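PDB 7MX5: Tol-Pal system protein TolB from Acinetobacter baumannii, which probably serves as the periplasmic component of the Tol-Pal system, helping the outer membrane invaginate during cell division and keep its integrity. Local coordinates for residues 2-13 against 379-389. Numbering follows the deposited sequence.
Sequences QLHLEIAKAPDQ and GRFRMNLPSEQ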
loop_
_atom_site.group_PDB
_atom_site.type_symbol
_atom_site.label_atom_id
_atom_site.label_comp_id
_atom_site.label_asym_id
_atom_site.label_seq_id
_atom_site.Cartn_x
_atom_site.Cartn_y
_atom_site.Cartn_z
ATOM N N GLN A 2 12.886 9.534 4.454
ATOM C CA GLN A 2 12.109 10.451 5.282
ATOM C C GLN A 2 11.185 9.687 6.223
ATOM O O GLN A 2 11.033 10.062 7.392
ATOM C CB GLN A 2 11.311 11.409 4.399
ATOM C CG GLN A 2 11.312 12.846 4.891
ATOM C CD GLN A 2 11.346 13.849 3.756
ATOM O OE1 GLN A 2 11.698 13.512 2.625
ATOM N NE2 GLN A 2 10.977 15.092 4.052
ATOM N N LEU A 3 10.563 8.619 5.733
ATOM C CA LEU A 3 9.756 7.737 6.567
ATOM C C LEU A 3 10.627 6.582 7.044
ATOM O O LEU A 3 11.105 5.782 6.233
ATOM C CB LEU A 3 8.545 7.212 5.799
ATOM C CG LEU A 3 7.574 8.244 5.229
ATOM C CD1 LEU A 3 6.404 7.547 4.552
ATOM C CD2 LEU A 3 7.088 9.181 6.321
ATOM N N HIS A 4 10.836 6.501 8.352
ATOM C CA HIS A 4 11.632 5.440 8.948
ATOM C C HIS A 4 10.726 4.308 9.410
ATOM O O HIS A 4 9.579 4.528 9.805
ATOM C CB HIS A 4 12.460 5.975 10.115
ATOM C CG HIS A 4 13.369 7.099 9.733
ATOM N ND1 HIS A 4 12.925 8.395 9.585
ATOM C CD2 HIS A 4 14.694 7.120 9.453
ATOM C CE1 HIS A 4 13.938 9.168 9.236
ATOM N NE2 HIS A 4 15.023 8.419 9.151
ATOM N N LEU A 5 11.250 3.090 9.352
ATOM C CA LEU A 5 10.444 1.899 9.574
ATOM C C LEU A 5 10.459 1.508 11.046
ATOM O O LEU A 5 11.525 1.432 11.666
ATOM C CB LEU A 5 10.951 0.751 8.701
ATOM C CG LEU A 5 10.010 -0.436 8.487
ATOM C CD1 LEU A 5 10.029 -1.407 9.653
ATOM C CD2 LEU A 5 8.613 0.101 8.277
ATOM N N GLU A 6 9.273 1.257 11.595
ATOM C CA GLU A 6 9.109 0.688 12.925
ATOM C C GLU A 6 8.211 -0.537 12.838
ATOM O O GLU A 6 7.265 -0.566 12.045
ATOM C CB GLU A 6 8.488 1.687 13.913
ATOM C CG GLU A 6 9.389 2.821 14.362
ATOM C CD GLU A 6 8.641 3.847 15.197
ATOM O OE1 GLU A 6 7.474 3.584 15.558
ATOM O OE2 GLU A 6 9.218 4.913 15.497
ATOM N N ILE A 7 8.514 -1.548 13.647
ATOM C CA ILE A 7 7.589 -2.644 13.916
ATOM C C ILE A 7 6.926 -2.354 15.254
ATOM O O ILE A 7 7.611 -2.190 16.272
ATOM C CB ILE A 7 8.295 -4.009 13.932
ATOM C CG1 ILE A 7 9.050 -4.273 12.627
ATOM C CG2 ILE A 7 7.284 -5.120 14.159
ATOM C CD1 ILE A 7 8.276 -3.953 11.389
ATOM N N ALA A 8 5.596 -2.283 15.258
ATOM C CA ALA A 8 4.840 -1.941 16.457
ATOM C C ALA A 8 4.254 -3.163 17.152
ATOM O O ALA A 8 4.412 -3.323 18.364
ATOM C CB ALA A 8 3.721 -0.952 16.108
ATOM N N LYS A 9 3.575 -4.032 16.405
ATOM C CA LYS A 9 2.943 -5.227 16.959
ATOM C C LYS A 9 3.388 -6.426 16.126
ATOM O O LYS A 9 2.887 -6.643 15.021
ATOM C CB LYS A 9 1.423 -5.090 16.975
ATOM C CG LYS A 9 0.695 -6.275 17.587
ATOM C CD LYS A 9 -0.743 -6.353 17.095
ATOM C CE LYS A 9 -1.735 -6.167 18.230
ATOM N NZ LYS A 9 -3.137 -6.356 17.766
ATOM N N ALA A 10 4.337 -7.193 16.655
ATOM C CA ALA A 10 4.780 -8.396 15.976
ATOM C C ALA A 10 3.695 -9.470 16.053
ATOM O O ALA A 10 2.889 -9.479 16.987
ATOM C CB ALA A 10 6.073 -8.915 16.600
ATOM N N PRO A 11 3.642 -10.375 15.077
ATOM C CA PRO A 11 2.699 -11.496 15.177
ATOM C C PRO A 11 3.010 -12.332 16.409
ATOM O O PRO A 11 4.163 -12.687 16.660
ATOM C CB PRO A 11 2.928 -12.278 13.878
ATOM C CG PRO A 11 4.281 -11.868 13.407
ATOM C CD PRO A 11 4.478 -10.456 13.866
ATOM N N ASP A 12 1.964 -12.626 17.189
ATOM C CA ASP A 12 2.141 -13.267 18.489
ATOM C C ASP A 12 2.987 -14.529 18.373
ATOM O O ASP A 12 4.029 -14.659 19.025
ATOM C CB ASP A 12 0.778 -13.582 19.106
ATOM C CG ASP A 12 0.872 -13.927 20.579
ATOM O OD1 ASP A 12 1.998 -13.942 21.121
ATOM O OD2 ASP A 12 -0.180 -14.180 21.198
ATOM N N GLN A 13 2.553 -15.471 17.541
ATOM C CA GLN A 13 3.375 -16.629 17.223
ATOM C C GLN A 13 3.303 -16.901 15.732
ATOM O O GLN A 13 2.219 -16.893 15.142
ATOM C CB GLN A 13 2.943 -17.869 18.008
ATOM C CG GLN A 13 4.052 -18.903 18.125
ATOM C CD GLN A 13 4.998 -18.613 19.270
ATOM O OE1 GLN A 13 6.204 -18.464 19.070
ATOM N NE2 GLN A 13 4.457 -18.535 20.479
ATOM N N GLY A 379 -5.190 -8.507 11.624
ATOM C CA GLY A 379 -5.157 -7.706 12.828
ATOM C C GLY A 379 -4.088 -8.037 13.848
ATOM O O GLY A 379 -4.249 -7.667 15.016
ATOM N N ARG A 380 -3.002 -8.705 13.452
ATOM C CA ARG A 380 -1.950 -9.070 14.392
ATOM C C ARG A 380 -0.628 -8.367 14.144
ATOM O O ARG A 380 0.245 -8.410 15.016
ATOM C CB ARG A 380 -1.681 -10.578 14.346
ATOM C CG ARG A 380 -2.876 -11.431 14.623
ATOM C CD ARG A 380 -3.117 -12.296 13.418
ATOM N NE ARG A 380 -1.948 -13.084 13.058
ATOM C CZ ARG A 380 -1.874 -14.402 13.176
ATOM N NH1 ARG A 380 -2.888 -15.110 13.647
ATOM N NH2 ARG A 380 -0.758 -15.025 12.809
ATOM N N PHE A 381 -0.442 -7.759 12.979
ATOM C CA PHE A 381 0.820 -7.130 12.624
ATOM C C PHE A 381 0.593 -5.640 12.434
ATOM O O PHE A 381 -0.260 -5.237 11.636
ATOM C CB PHE A 381 1.408 -7.746 11.355
ATOM C CG PHE A 381 2.746 -7.188 10.987
ATOM C CD1 PHE A 381 3.889 -7.612 11.644
ATOM C CD2 PHE A 381 2.863 -6.225 10.001
ATOM C CE1 PHE A 381 5.122 -7.094 11.315
ATOM C CE2 PHE A 381 4.094 -5.704 9.667
ATOM C CZ PHE A 381 5.223 -6.136 10.328
ATOM N N ARG A 382 1.345 -4.829 13.169
ATOM C CA ARG A 382 1.357 -3.389 12.968
ATOM C C ARG A 382 2.756 -2.934 12.588
ATOM O O ARG A 382 3.751 -3.376 13.173
ATOM C CB ARG A 382 0.876 -2.627 14.206
ATOM C CG ARG A 382 -0.070 -1.490 13.853
ATOM C CD ARG A 382 -0.463 -0.664 15.055
ATOM N NE ARG A 382 -1.495 -1.317 15.849
ATOM C CZ ARG A 382 -1.357 -1.649 17.124
ATOM N NH1 ARG A 382 -0.244 -1.384 17.789
ATOM N NH2 ARG A 382 -2.360 -2.259 17.749
ATOM N N MET A 383 2.813 -2.049 11.599
ATOM C CA MET A 383 4.050 -1.502 11.065
ATOM C C MET A 383 3.885 0.004 10.973
ATOM O O MET A 383 2.894 0.485 10.415
ATOM C CB MET A 383 4.352 -2.108 9.691
ATOM C CG MET A 383 5.803 -2.452 9.444
ATOM S SD MET A 383 6.028 -3.237 7.835
ATOM C CE MET A 383 6.141 -1.811 6.761
ATOM N N ASN A 384 4.834 0.747 11.529
ATOM C CA ASN A 384 4.734 2.197 11.604
ATOM C C ASN A 384 5.758 2.854 10.691
ATOM O O ASN A 384 6.926 2.452 10.654
ATOM C CB ASN A 384 4.922 2.688 13.041
ATOM C CG ASN A 384 3.678 2.504 13.883
ATOM O OD1 ASN A 384 2.559 2.535 13.370
ATOM N ND2 ASN A 384 3.864 2.312 15.183
ATOM N N LEU A 385 5.306 3.871 9.956
ATOM C CA LEU A 385 6.153 4.678 9.080
ATOM C C LEU A 385 6.066 6.137 9.523
ATOM O O LEU A 385 5.427 6.961 8.855
ATOM C CB LEU A 385 5.738 4.539 7.615
ATOM C CG LEU A 385 6.158 3.310 6.803
ATOM C CD1 LEU A 385 7.675 3.220 6.701
ATOM C CD2 LEU A 385 5.569 2.020 7.360
ATOM N N PRO A 386 6.687 6.489 10.646
ATOM C CA PRO A 386 6.626 7.875 11.113
ATOM C C PRO A 386 7.536 8.790 10.311
ATOM O O PRO A 386 8.522 8.371 9.703
ATOM C CB PRO A 386 7.093 7.791 12.574
ATOM C CG PRO A 386 7.219 6.335 12.892
ATOM C CD PRO A 386 7.391 5.620 11.601
ATOM N N SER A 387 7.173 10.066 10.317
ATOM C CA SER A 387 8.001 11.112 9.746
ATOM C C SER A 387 8.865 11.744 10.831
ATOM O O SER A 387 8.541 11.703 12.020
ATOM C CB SER A 387 7.135 12.180 9.072
ATOM O OG SER A 387 7.933 13.116 8.368
ATOM N N GLU A 388 9.986 12.327 10.405
ATOM C CA GLU A 388 10.826 13.057 11.348
ATOM C C GLU A 388 10.167 14.360 11.780
ATOM O O GLU A 388 10.357 14.803 12.918
ATOM C CB GLU A 388 12.196 13.331 10.732
ATOM C CG GLU A 388 13.074 12.100 10.609
ATOM C CD GLU A 388 14.548 12.413 10.771
ATOM O OE1 GLU A 388 14.875 13.408 11.454
ATOM O OE2 GLU A 388 15.381 11.668 10.215
ATOM N N GLN A 389 9.391 14.977 10.892
ATOM C CA GLN A 389 8.690 16.210 11.209
ATOM C C GLN A 389 7.458 16.318 10.324
ATOM O O GLN A 389 7.445 15.850 9.182
ATOM C CB GLN A 389 9.593 17.439 11.036
ATOM C CG GLN A 389 10.223 17.571 9.660
ATOM C CD GLN A 389 11.497 16.762 9.519
ATOM O OE1 GLN A 389 12.283 16.647 10.460
ATOM N NE2 GLN A 389 11.709 16.197 8.336
#
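Glu6 and Asn384 form the hydrogen-bonded pair at the middle of an antiparallel match: Glu6 N reaches Asn384 O at 2.8 Å, in the carbonyl plane, and Asn384 N returns a bond of equal length to Glu6 O. Beyond the non-hydrogen-bonded pair Ile7 and Met383 the register shifts by one. Ala8 N and, more weakly, Lys9 N both point at Arg382 O, a classic beta bulge, while Arg382 N meets a lone pair of Lys9 O at 3.0 Å.

The tight part is the apolar face. Leu5 CD2 lies 3.5 Å from Met383 CE, the two side chains crossing at about a right angle, and also touches Leu385 CD1. Ile7 CD1 rests on Met383 CG at 3.5 Å and reaches Phe381 CZ. With CG anti to the backbone N (chi1 -177°), the Phe381 ring is carried along this side, where Pro11 CD meets its edge at CD1, 3.7 Å away. Flexible Met383 suits the spot between branched neighbours, and Arg38 touches Ile7, Phe381 and Met383 from outside the two segments.

The other face is polar and partly exposed. The Glu6 chain runs out past the Pro386 ring to a salt bridge with Arg369, and buried Asn384 OD1 accepts a hydrogen bond from Ser373 OG. Lys9 CB sits over one face of the Arg382 guanidinium, offset toward its rim; Lys9 NZ makes a weak bond to Gly379 O, 3.2 Å away. The loose, solvent side lies at the ends, at Arg380 and where Glu388 OE2 comes obliquely within 3.0 Å of His4 CE1, the planes 46° apart.

The N-terminal strand 6-9 thus adds an outer edge to the propeller sheet through 382-386. Backbone bonds fix the alignment, while side chains divide into an apolar face, buried at Phe381, Met383 and Leu385 but exposed at Ile7, and a polar one.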